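Local coordinates for protein angiotensin-converting enzyme (Anopheles gambiae, PDB 6S1Z) that probably acts as a zinc-dependent peptidase of the angiotensin-converting enzyme family and here holds the inhibitor fosinoprilat at its zinc ion, at residues A[430-435]-A[496-501]; A[355-360]-A[383-388]; A[241-246]-A[597-602]. All blocks are in the same frame, centred on the assembly; numbering follows the deposited sequence.

Contact 1: residues A[430-435]-A[496-501]; sequences VFLPFA and RYFVSY. With KS8 (fosinoprilat), chain C.
Phe431 carries its ring opposite its own backbone N (chi1 179°), toward helix 495-514, while Tyr501 folds its ring back beside its N (chi1 -85°); between them these torsions lay one ring against the other. CD2 of Phe431 sits 3.4 Å above the plane of the Tyr501 ring, over its centre, and the Tyr501 OH lies over one face of the Phe431 ring. The two planes are inclined at 40°. At the rim of the same Phe431 ring comes Tyr497, whose CB is 3.6 Å from Phe431 CZ, so one phenyl group touches two residues a helical turn apart.

The two helices, 431-446 and 495-514, run roughly antiparallel with local axes 8.5 Å apart, a pairing inside the largely helical body of this gluzincin-type peptidase. Small Ala435 suits the closest backbone approach: its CB meets Phe498 CB at 3.6 Å. Branched Leu432 crosses the Phe498 ring at about a right angle, with CD2 3.8 Å from CE1, and the same methyl packs on Tyr501 CB. The edge of the Phe498 ring also faces a backbone acceptor, CD1 being 3.3 Å from Leu432 O.

Tyrosine suits both its places by joining an apolar ring, which packs between helices, to a polar OH that reaches the binding cleft where fosinoprilat lies. Tyr501 OH lies 3.2 Å from the inhibitor's C29, on its cyclohexyl ring. Tyr497 OH is placed near His487 and the phosphinate oxygen O01, but its distances to the inhibitor are implausibly short, which leaves its exact position and both pairings doubtful.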
loop_
_atom_site.group_PDB
_atom_site.type_symbol
_atom_site.label_atom_id
_atom_site.label_comp_id
_atom_site.label_asym_id
_atom_site.label_seq_id
_atom_site.Cartn_x
_atom_site.Cartn_y
_atom_site.Cartn_z
ATOM N N VAL A 430 9.924 8.525 -2.006
ATOM C CA VAL A 430 8.963 9.237 -2.832
ATOM C C VAL A 430 7.540 8.742 -2.624
ATOM O O VAL A 430 6.593 9.389 -3.079
ATOM C CB VAL A 430 9.360 9.117 -4.319
ATOM C CG1 VAL A 430 10.805 9.556 -4.517
ATOM C CG2 VAL A 430 9.159 7.694 -4.813
ATOM N N PHE A 431 7.366 7.612 -1.938
ATOM C CA PHE A 431 6.040 7.042 -1.737
ATOM C C PHE A 431 5.286 7.717 -0.598
ATOM O O PHE A 431 4.050 7.713 -0.598
ATOM C CB PHE A 431 6.166 5.543 -1.469
ATOM C CG PHE A 431 4.858 4.856 -1.222
ATOM C CD1 PHE A 431 4.038 4.494 -2.277
ATOM C CD2 PHE A 431 4.453 4.557 0.067
ATOM C CE1 PHE A 431 2.837 3.857 -2.050
ATOM C CE2 PHE A 431 3.253 3.920 0.299
ATOM C CZ PHE A 431 2.445 3.568 -0.760
ATOM N N LEU A 432 5.994 8.296 0.372
ATOM C CA LEU A 432 5.307 8.955 1.481
ATOM C C LEU A 432 4.487 10.147 1.016
ATOM O O LEU A 432 3.307 10.245 1.396
ATOM C CB LEU A 432 6.318 9.363 2.555
ATOM C CG LEU A 432 6.908 8.214 3.372
ATOM C CD1 LEU A 432 8.416 8.183 3.222
ATOM C CD2 LEU A 432 6.510 8.339 4.836
ATOM N N PRO A 433 5.019 11.076 0.215
ATOM C CA PRO A 433 4.156 12.150 -0.304
ATOM C C PRO A 433 2.978 11.619 -1.099
ATOM O O PRO A 433 1.860 12.131 -0.965
ATOM C CB PRO A 433 5.109 12.978 -1.178
ATOM C CG PRO A 433 6.480 12.638 -0.693
ATOM C CD PRO A 433 6.409 11.213 -0.251
ATOM N N PHE A 434 3.200 10.597 -1.928
ATOM C CA PHE A 434 2.112 10.012 -2.702
ATOM C C PHE A 434 0.996 9.525 -1.785
ATOM O O PHE A 434 -0.156 9.960 -1.898
ATOM C CB PHE A 434 2.642 8.868 -3.569
ATOM C CG PHE A 434 1.570 8.130 -4.319
ATOM C CD1 PHE A 434 0.933 7.040 -3.750
ATOM C CD2 PHE A 434 1.200 8.526 -5.594
ATOM C CE1 PHE A 434 -0.055 6.361 -4.437
ATOM C CE2 PHE A 434 0.213 7.851 -6.287
ATOM C CZ PHE A 434 -0.416 6.767 -5.708
ATOM N N ALA A 435 1.324 8.620 -0.859
ATOM C CA ALA A 435 0.313 8.090 0.051
ATOM C C ALA A 435 -0.384 9.201 0.826
ATOM O O ALA A 435 -1.560 9.067 1.180
ATOM C CB ALA A 435 0.948 7.090 1.018
ATOM N N ARG A 496 -3.002 4.181 5.618
ATOM C CA ARG A 496 -2.306 3.020 6.158
ATOM C C ARG A 496 -0.935 2.855 5.520
ATOM O O ARG A 496 0.056 2.600 6.214
ATOM C CB ARG A 496 -3.155 1.769 5.939
ATOM C CG ARG A 496 -3.519 1.518 4.482
ATOM C CD ARG A 496 -4.593 0.457 4.355
ATOM N NE ARG A 496 -5.830 0.859 5.019
ATOM C CZ ARG A 496 -6.957 0.155 4.993
ATOM N NH1 ARG A 496 -7.010 -0.992 4.331
ATOM N NH2 ARG A 496 -8.032 0.599 5.630
ATOM N N TYR A 497 -0.857 3.001 4.196
ATOM C CA TYR A 497 0.426 2.870 3.513
ATOM C C TYR A 497 1.391 3.971 3.923
ATOM O O TYR A 497 2.603 3.735 3.993
ATOM C CB TYR A 497 0.219 2.886 2.000
ATOM C CG TYR A 497 -0.591 1.720 1.495
ATOM C CD1 TYR A 497 -1.976 1.784 1.448
ATOM C CD2 TYR A 497 0.026 0.552 1.072
ATOM C CE1 TYR A 497 -2.723 0.720 0.993
ATOM C CE2 TYR A 497 -0.713 -0.519 0.614
ATOM C CZ TYR A 497 -2.088 -0.429 0.579
ATOM O OH TYR A 497 -2.832 -1.491 0.122
ATOM N N PHE A 498 0.881 5.173 4.191
ATOM C CA PHE A 498 1.743 6.252 4.661
ATOM C C PHE A 498 2.250 5.961 6.067
ATOM O O PHE A 498 3.462 5.932 6.312
ATOM C CB PHE A 498 0.992 7.583 4.625
ATOM C CG PHE A 498 1.753 8.717 5.243
ATOM C CD1 PHE A 498 2.675 9.437 4.501
ATOM C CD2 PHE A 498 1.554 9.061 6.570
ATOM C CE1 PHE A 498 3.381 10.479 5.071
ATOM C CE2 PHE A 498 2.258 10.099 7.145
ATOM C CZ PHE A 498 3.171 10.811 6.394
ATOM N N VAL A 499 1.327 5.745 7.010
ATOM C CA VAL A 499 1.717 5.430 8.382
ATOM C C VAL A 499 2.713 4.278 8.395
ATOM O O VAL A 499 3.662 4.265 9.187
ATOM C CB VAL A 499 0.471 5.108 9.229
ATOM C CG1 VAL A 499 0.873 4.709 10.639
ATOM C CG2 VAL A 499 -0.473 6.299 9.261
ATOM N N SER A 500 2.513 3.298 7.513
ATOM C CA SER A 500 3.432 2.169 7.419
ATOM C C SER A 500 4.860 2.644 7.179
ATOM O O SER A 500 5.776 2.316 7.941
ATOM C CB SER A 500 2.981 1.229 6.300
ATOM O OG SER A 500 4.028 0.361 5.905
ATOM N N TYR A 501 5.066 3.432 6.122
ATOM C CA TYR A 501 6.404 3.895 5.769
ATOM C C TYR A 501 7.013 4.808 6.824
ATOM O O TYR A 501 8.187 5.175 6.693
ATOM C CB TYR A 501 6.363 4.608 4.417
ATOM C CG TYR A 501 6.477 3.664 3.245
ATOM C CD1 TYR A 501 5.513 2.691 3.013
ATOM C CD2 TYR A 501 7.551 3.741 2.371
ATOM C CE1 TYR A 501 5.618 1.822 1.944
ATOM C CE2 TYR A 501 7.663 2.879 1.300
ATOM C CZ TYR A 501 6.696 1.922 1.091
ATOM O OH TYR A 501 6.811 1.064 0.024
HETATM C C04 KS8 C . -4.009 -4.836 -1.027
HETATM C C05 KS8 C . -5.022 -4.361 0.104
HETATM C C06 KS8 C . -6.526 -4.399 -0.390
HETATM C C07 KS8 C . -7.294 -5.608 0.162
HETATM C C08 KS8 C . -8.810 -5.640 -0.342
HETATM C C09 KS8 C . -9.784 -4.921 0.340
HETATM C C10 KS8 C . -11.099 -4.948 -0.099
HETATM C C11 KS8 C . -11.449 -5.705 -1.238
HETATM C C12 KS8 C . -10.487 -6.414 -1.912
HETATM C C13 KS8 C . -9.158 -6.390 -1.472
HETATM C C14 KS8 C . -1.173 -4.399 -1.855
HETATM C C15 KS8 C . -1.153 -2.849 -2.091
HETATM C C18 KS8 C . 1.238 -2.781 -2.962
HETATM C C19 KS8 C . 2.365 -1.719 -2.702
HETATM C C20 KS8 C . 1.565 -0.384 -2.528
HETATM C C21 KS8 C . 0.268 -0.644 -2.927
HETATM C C22 KS8 C . 0.064 -0.356 -4.401
HETATM C C25 KS8 C . 3.163 -2.012 -1.495
HETATM C C26 KS8 C . 3.861 -3.390 -1.636
HETATM C C27 KS8 C . 5.086 -3.381 -2.554
HETATM C C28 KS8 C . 6.097 -2.357 -2.080
HETATM C C29 KS8 C . 5.453 -0.965 -2.076
HETATM C C30 KS8 C . 4.189 -0.912 -1.204
HETATM N N17 KS8 C . 0.081 -2.181 -2.638
HETATM O O01 KS8 C . -2.103 -3.775 0.611
HETATM O O03 KS8 C . -1.862 -6.212 0.147
HETATM O O16 KS8 C . -2.120 -2.202 -1.840
HETATM O O23 KS8 C . 0.642 -1.068 -5.287
HETATM O O24 KS8 C . -0.652 0.552 -4.735
HETATM P P02 KS8 C . -2.252 -4.813 -0.429
#

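Contact 2: residues A[355-360]-A[383-388]; sequences VHHELG and FHEAVG. With ZN (zinc ion), chain D; KS8 (fosinoprilat), chain C.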
loop_
_atom_site.group_PDB
_atom_site.type_symbol
_atom_site.label_atom_id
_atom_site.label_comp_id
_atom_site.label_asym_id
_atom_site.label_seq_id
_atom_site.Cartn_x
_atom_site.Cartn_y
_atom_site.Cartn_z
ATOM N N VAL A 355 5.508 -9.656 -2.565
ATOM C CA VAL A 355 5.201 -10.877 -1.826
ATOM C C VAL A 355 5.295 -10.622 -0.327
ATOM O O VAL A 355 4.373 -10.936 0.435
ATOM C CB VAL A 355 6.140 -12.016 -2.262
ATOM C CG1 VAL A 355 5.858 -13.278 -1.465
ATOM C CG2 VAL A 355 6.004 -12.281 -3.757
ATOM N N HIS A 356 6.410 -10.036 0.116
ATOM C CA HIS A 356 6.617 -9.815 1.544
ATOM C C HIS A 356 5.519 -8.942 2.133
ATOM O O HIS A 356 5.062 -9.181 3.256
ATOM C CB HIS A 356 7.987 -9.183 1.781
ATOM C CG HIS A 356 9.128 -10.013 1.281
ATOM N ND1 HIS A 356 9.383 -10.193 -0.061
ATOM C CD2 HIS A 356 10.077 -10.715 1.943
ATOM C CE1 HIS A 356 10.443 -10.968 -0.204
ATOM N NE2 HIS A 356 10.883 -11.299 0.997
ATOM N N HIS A 357 5.083 -7.922 1.391
ATOM C CA HIS A 357 3.989 -7.087 1.873
ATOM C C HIS A 357 2.724 -7.909 2.085
ATOM O O HIS A 357 2.030 -7.746 3.096
ATOM C CB HIS A 357 3.719 -5.949 0.893
ATOM C CG HIS A 357 2.496 -5.157 1.225
ATOM N ND1 HIS A 357 2.469 -4.213 2.227
ATOM C CD2 HIS A 357 1.248 -5.186 0.701
ATOM C CE1 HIS A 357 1.260 -3.684 2.298
ATOM N NE2 HIS A 357 0.501 -4.258 1.382
ATOM N N GLU A 358 2.405 -8.794 1.139
ATOM C CA GLU A 358 1.231 -9.646 1.291
ATOM C C GLU A 358 1.426 -10.655 2.417
ATOM O O GLU A 358 0.501 -10.912 3.195
ATOM C CB GLU A 358 0.932 -10.363 -0.026
ATOM C CG GLU A 358 0.709 -9.430 -1.208
ATOM C CD GLU A 358 -0.503 -8.538 -1.031
ATOM O OE1 GLU A 358 -1.292 -8.779 -0.093
ATOM O OE2 GLU A 358 -0.668 -7.593 -1.831
ATOM N N LEU A 359 2.624 -11.237 2.519
ATOM C CA LEU A 359 2.894 -12.192 3.588
ATOM C C LEU A 359 2.795 -11.529 4.957
ATOM O O LEU A 359 2.328 -12.146 5.922
ATOM C CB LEU A 359 4.273 -12.819 3.392
ATOM C CG LEU A 359 4.442 -13.670 2.132
ATOM C CD1 LEU A 359 5.893 -14.074 1.964
ATOM C CD2 LEU A 359 3.551 -14.902 2.175
ATOM N N GLY A 360 3.237 -10.274 5.064
ATOM C CA GLY A 360 3.067 -9.545 6.308
ATOM C C GLY A 360 1.615 -9.437 6.728
ATOM O O GLY A 360 1.309 -9.418 7.923
ATOM N N PHE A 383 -0.083 -0.565 11.069
ATOM C CA PHE A 383 0.630 -1.776 11.463
ATOM C C PHE A 383 0.505 -2.853 10.396
ATOM O O PHE A 383 1.502 -3.454 9.979
ATOM C CB PHE A 383 0.092 -2.291 12.800
ATOM C CG PHE A 383 0.496 -1.459 13.985
ATOM C CD1 PHE A 383 -0.183 -0.295 14.297
ATOM C CD2 PHE A 383 1.549 -1.851 14.796
ATOM C CE1 PHE A 383 0.183 0.468 15.389
ATOM C CE2 PHE A 383 1.918 -1.091 15.890
ATOM C CZ PHE A 383 1.235 0.070 16.186
ATOM N N HIS A 384 -0.722 -3.103 9.935
ATOM C CA HIS A 384 -0.973 -4.179 8.982
ATOM C C HIS A 384 -0.068 -4.057 7.763
ATOM O O HIS A 384 0.671 -4.988 7.420
ATOM C CB HIS A 384 -2.445 -4.160 8.565
ATOM C CG HIS A 384 -3.148 -5.466 8.767
ATOM N ND1 HIS A 384 -2.551 -6.682 8.513
ATOM C CD2 HIS A 384 -4.399 -5.747 9.206
ATOM C CE1 HIS A 384 -3.405 -7.654 8.778
ATOM N NE2 HIS A 384 -4.533 -7.113 9.202
ATOM N N GLU A 385 -0.113 -2.903 7.093
ATOM C CA GLU A 385 0.691 -2.715 5.892
ATOM C C GLU A 385 2.180 -2.761 6.207
ATOM O O GLU A 385 2.984 -3.174 5.363
ATOM C CB GLU A 385 0.354 -1.379 5.226
ATOM C CG GLU A 385 -1.124 -1.009 5.195
ATOM C CD GLU A 385 -1.980 -2.016 4.452
ATOM O OE1 GLU A 385 -2.878 -2.613 5.083
ATOM O OE2 GLU A 385 -1.757 -2.211 3.239
ATOM N N ALA A 386 2.564 -2.347 7.416
ATOM C CA ALA A 386 3.977 -2.179 7.733
ATOM C C ALA A 386 4.684 -3.521 7.875
ATOM O O ALA A 386 5.841 -3.660 7.462
ATOM C CB ALA A 386 4.129 -1.361 9.015
ATOM N N VAL A 387 4.004 -4.518 8.448
ATOM C CA VAL A 387 4.656 -5.779 8.802
ATOM C C VAL A 387 5.495 -6.292 7.639
ATOM O O VAL A 387 6.709 -6.498 7.761
ATOM C CB VAL A 387 3.614 -6.824 9.235
ATOM C CG1 VAL A 387 4.299 -8.129 9.618
ATOM C CG2 VAL A 387 2.773 -6.299 10.390
ATOM N N GLY A 388 4.857 -6.502 6.487
ATOM C CA GLY A 388 5.569 -7.074 5.357
ATOM C C GLY A 388 6.741 -6.224 4.906
ATOM O O GLY A 388 7.818 -6.745 4.610
HETATM ZN ZN ZN D . -1.076 -3.921 2.526
HETATM C C04 KS8 C . -4.009 -4.836 -1.027
HETATM C C05 KS8 C . -5.022 -4.361 0.104
HETATM C C06 KS8 C . -6.526 -4.399 -0.390
HETATM C C07 KS8 C . -7.294 -5.608 0.162
HETATM C C08 KS8 C . -8.810 -5.640 -0.342
HETATM C C09 KS8 C . -9.784 -4.921 0.340
HETATM C C10 KS8 C . -11.099 -4.948 -0.099
HETATM C C11 KS8 C . -11.449 -5.705 -1.238
HETATM C C12 KS8 C . -10.487 -6.414 -1.912
HETATM C C13 KS8 C . -9.158 -6.390 -1.472
HETATM C C14 KS8 C . -1.173 -4.399 -1.855
HETATM C C15 KS8 C . -1.153 -2.849 -2.091
HETATM C C18 KS8 C . 1.238 -2.781 -2.962
HETATM C C19 KS8 C . 2.365 -1.719 -2.702
HETATM C C20 KS8 C . 1.565 -0.384 -2.528
HETATM C C21 KS8 C . 0.268 -0.644 -2.927
HETATM C C22 KS8 C . 0.064 -0.356 -4.401
HETATM C C25 KS8 C . 3.163 -2.012 -1.495
HETATM C C26 KS8 C . 3.861 -3.390 -1.636
HETATM C C27 KS8 C . 5.086 -3.381 -2.554
HETATM C C28 KS8 C . 6.097 -2.357 -2.080
HETATM C C29 KS8 C . 5.453 -0.965 -2.076
HETATM C C30 KS8 C . 4.189 -0.912 -1.204
HETATM N N17 KS8 C . 0.081 -2.181 -2.638
HETATM O O01 KS8 C . -2.103 -3.775 0.611
HETATM O O03 KS8 C . -1.862 -6.212 0.147
HETATM O O16 KS8 C . -2.120 -2.202 -1.840
HETATM O O23 KS8 C . 0.642 -1.068 -5.287
HETATM O O24 KS8 C . -0.652 0.552 -4.735
HETATM P P02 KS8 C . -2.252 -4.813 -0.429
#
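His357 and Glu385 meet at the zinc ion, which both helices help to bind. His357 NE2 and Glu385 OE2 each bind the zinc at 2.0 Å; the imidazole and carboxylate planes are 60° apart, so the two ligands come to the metal differently turned. The imidazole comes close to helix 381-396 because its CG is anti to the backbone N (chi1 172°). His361, one turn along from His357, completes the protein ligands, and O01 of fosinoprilat adds a fourth donor 2.2 Å from the zinc. The sequence and geometry fit the HExxH signature with a downstream glutamate, as in gluzincins. Glu358, the glutamate of that signature, faces the same phosphinate group, with OE1 2.6 Å from inhibitor atom O03.

One weak hydrogen bond also crosses the contact. His357 ND1 donates to Glu385 O at 3.3 Å, and the bond is bent (N-H...O angle 123°). It ties the ring to the backbone of its fellow ligand, but is at most a modest restraint on an imidazole that the zinc already holds through NE2.

Van der Waals packing depends on two glycines. Lacking side chains, Gly360 and Gly388 bring their CA atoms to 3.6 Å, and His356 O comes within 3.0 Å of Gly388 CA. Val387 CG1 rests beside Gly360. On the inhibitor side, C25 lies over a face of the His357 imidazole.

Helices 349-368 and 381-396 thus approach to 6.8 Å between local axes; helix 495-514 packs on Glu385 and Ala386, and helix 286-299 on Val355 and Leu359.

Contact 3: residues A[241-246]-A[597-602]; sequences TGPIPM and TDSQKC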
loop_
_atom_site.group_PDB
_atom_site.type_symbol
_atom_site.label_atom_id
_atom_site.label_comp_id
_atom_site.label_asym_id
_atom_site.label_seq_id
_atom_site.Cartn_x
_atom_site.Cartn_y
_atom_site.Cartn_z
ATOM N N THR A 241 12.317 23.453 -14.286
ATOM C CA THR A 241 11.670 24.213 -13.229
ATOM C C THR A 241 10.233 23.794 -12.966
ATOM O O THR A 241 9.650 24.247 -11.974
ATOM C CB THR A 241 11.691 25.711 -13.568
ATOM O OG1 THR A 241 11.060 25.922 -14.838
ATOM C CG2 THR A 241 13.126 26.224 -13.619
ATOM N N GLY A 242 9.645 22.952 -13.814
ATOM C CA GLY A 242 8.279 22.524 -13.638
ATOM C C GLY A 242 8.176 21.108 -13.106
ATOM O O GLY A 242 9.162 20.366 -13.051
ATOM N N PRO A 243 6.972 20.706 -12.698
ATOM C CA PRO A 243 6.778 19.337 -12.209
ATOM C C PRO A 243 7.194 18.304 -13.244
ATOM O O PRO A 243 7.238 18.565 -14.448
ATOM C CB PRO A 243 5.272 19.269 -11.927
ATOM C CG PRO A 243 4.870 20.686 -11.686
ATOM C CD PRO A 243 5.742 21.511 -12.590
ATOM N N ILE A 244 7.501 17.111 -12.753
ATOM C CA ILE A 244 8.004 16.037 -13.612
ATOM C C ILE A 244 6.821 15.354 -14.291
ATOM O O ILE A 244 5.855 14.983 -13.606
ATOM C CB ILE A 244 8.817 15.033 -12.797
ATOM C CG1 ILE A 244 9.928 15.739 -12.017
ATOM C CG2 ILE A 244 9.417 13.973 -13.712
ATOM C CD1 ILE A 244 10.692 14.822 -11.078
ATOM N N PRO A 245 6.850 15.162 -15.616
ATOM C CA PRO A 245 5.825 14.323 -16.250
ATOM C C PRO A 245 5.806 12.926 -15.648
ATOM O O PRO A 245 6.762 12.160 -15.807
ATOM C CB PRO A 245 6.242 14.305 -17.725
ATOM C CG PRO A 245 7.041 15.545 -17.907
ATOM C CD PRO A 245 7.761 15.758 -16.608
ATOM N N MET A 246 4.716 12.587 -14.958
ATOM C CA MET A 246 4.676 11.368 -14.162
ATOM C C MET A 246 4.836 10.108 -15.002
ATOM O O MET A 246 5.229 9.068 -14.464
ATOM C CB MET A 246 3.361 11.302 -13.382
ATOM C CG MET A 246 2.131 11.140 -14.257
ATOM S SD MET A 246 0.598 11.467 -13.369
ATOM C CE MET A 246 0.747 10.355 -11.975
ATOM N N THR A 597 7.472 24.983 -10.066
ATOM C CA THR A 597 6.317 25.839 -10.260
ATOM C C THR A 597 5.042 25.003 -10.226
ATOM O O THR A 597 5.067 23.780 -10.387
ATOM C CB THR A 597 6.414 26.580 -11.594
ATOM O OG1 THR A 597 6.416 25.632 -12.668
ATOM C CG2 THR A 597 7.685 27.408 -11.657
ATOM N N ASP A 598 3.916 25.675 -10.009
ATOM C CA ASP A 598 2.635 24.985 -10.044
ATOM C C ASP A 598 2.432 24.326 -11.403
ATOM O O ASP A 598 2.948 24.781 -12.427
ATOM C CB ASP A 598 1.491 25.958 -9.753
ATOM C CG ASP A 598 1.420 26.352 -8.293
ATOM O OD1 ASP A 598 2.411 26.124 -7.563
ATOM O OD2 ASP A 598 0.367 26.880 -7.873
ATOM N N SER A 599 1.676 23.232 -11.402
ATOM C CA SER A 599 1.400 22.504 -12.631
ATOM C C SER A 599 0.272 23.175 -13.398
ATOM O O SER A 599 -0.716 23.626 -12.812
ATOM C CB SER A 599 1.029 21.053 -12.322
ATOM O OG SER A 599 0.778 20.328 -13.515
ATOM N N GLN A 600 0.427 23.240 -14.719
ATOM C CA GLN A 600 -0.592 23.790 -15.603
ATOM C C GLN A 600 -1.257 22.709 -16.445
ATOM O O GLN A 600 -1.849 23.012 -17.486
ATOM C CB GLN A 600 0.018 24.865 -16.503
ATOM C CG GLN A 600 0.671 26.002 -15.740
ATOM C CD GLN A 600 1.181 27.099 -16.655
ATOM O OE1 GLN A 600 1.331 26.897 -17.860
ATOM N NE2 GLN A 600 1.444 28.269 -16.087
ATOM N N LYS A 601 -1.173 21.450 -16.014
ATOM C CA LYS A 601 -1.732 20.326 -16.754
ATOM C C LYS A 601 -3.167 20.009 -16.347
ATOM O O LYS A 601 -3.596 18.851 -16.450
ATOM C CB LYS A 601 -0.843 19.093 -16.579
ATOM C CG LYS A 601 0.482 19.167 -17.331
ATOM C CD LYS A 601 0.270 19.139 -18.838
ATOM C CE LYS A 601 1.585 18.993 -19.589
ATOM N NZ LYS A 601 2.534 20.098 -19.287
ATOM N N CYS A 602 -3.919 21.005 -15.883
ATOM C CA CYS A 602 -5.346 20.825 -15.622
ATOM C C CYS A 602 -6.024 22.181 -15.712
ATOM O O CYS A 602 -5.668 23.104 -14.972
ATOM C CB CYS A 602 -5.586 20.188 -14.255
ATOM S SG CYS A 602 -7.179 19.340 -14.132
HETATM O O HOH W 1 8.454 25.445 -15.107
#
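Pro243 and Thr597 cross at about a right angle, the CG and CD side of the pyrrolidine ring turned to the backbone carbonyl of the threonine rather than to its methyl. Pro243 CD is 3.2 Å from Thr597 O, and CG of the same ring lies 3.9 Å from Ser599 CB, so the compact, conformationally restricted proline ring meets the extended tail at two points, the carbonyl of Thr597 and the CB of Ser599. Ser599 gives the ring only its CB: its OG, anti to the backbone N (chi1 -179°), bonds instead with Glu470 and weakly accepts the N-H of Lys601.

Beside this packing, Thr597 N donates to Thr241 O at 3.0 Å in a nearly straight bond (161°). The Thr597 hydroxyl stands between its own N and carbonyl carbon, a rotation that lets OG1 share a water with Thr241: the water is 2.7 Å from Thr241 OG1 and 3.2 Å from Thr597 OG1. Threonine suits both positions because its short side chain keeps the hydroxyl near the backbone, where the two can share one water.

The pairing lays the loop after helix 570-590 along the approach to the two-stranded parallel sheet of 244-245 and 469-470; farther on, Cys602 forms a disulfide with Cys457. The junction itself, partly open to solvent, rests on one backbone bond, a shared water and an apolar ring contact, and so depends little on charged groups.

How the contacts relate
From the N terminus, 241-246 comes first and waits for its partner until 597-602, so contact 3 closes a loop of 350 residues. Inside it, contact 2 joins 355-360 to 383-388 over a short loop, and contact 1 then joins 430-435 to 496-501; these two follow in series, both are nested in contact 3, and none cross. Contacts 1 and 2 touch, with Tyr497 and Ser500 lying against Glu385 and Ala386, and both reach fosinoprilat, so they link four helices around the zinc site. Contact 3 is peripheral, its centre about 33 Å from that of contact 2, and ties the C-terminal tail to the loop that leads into the small parallel sheet.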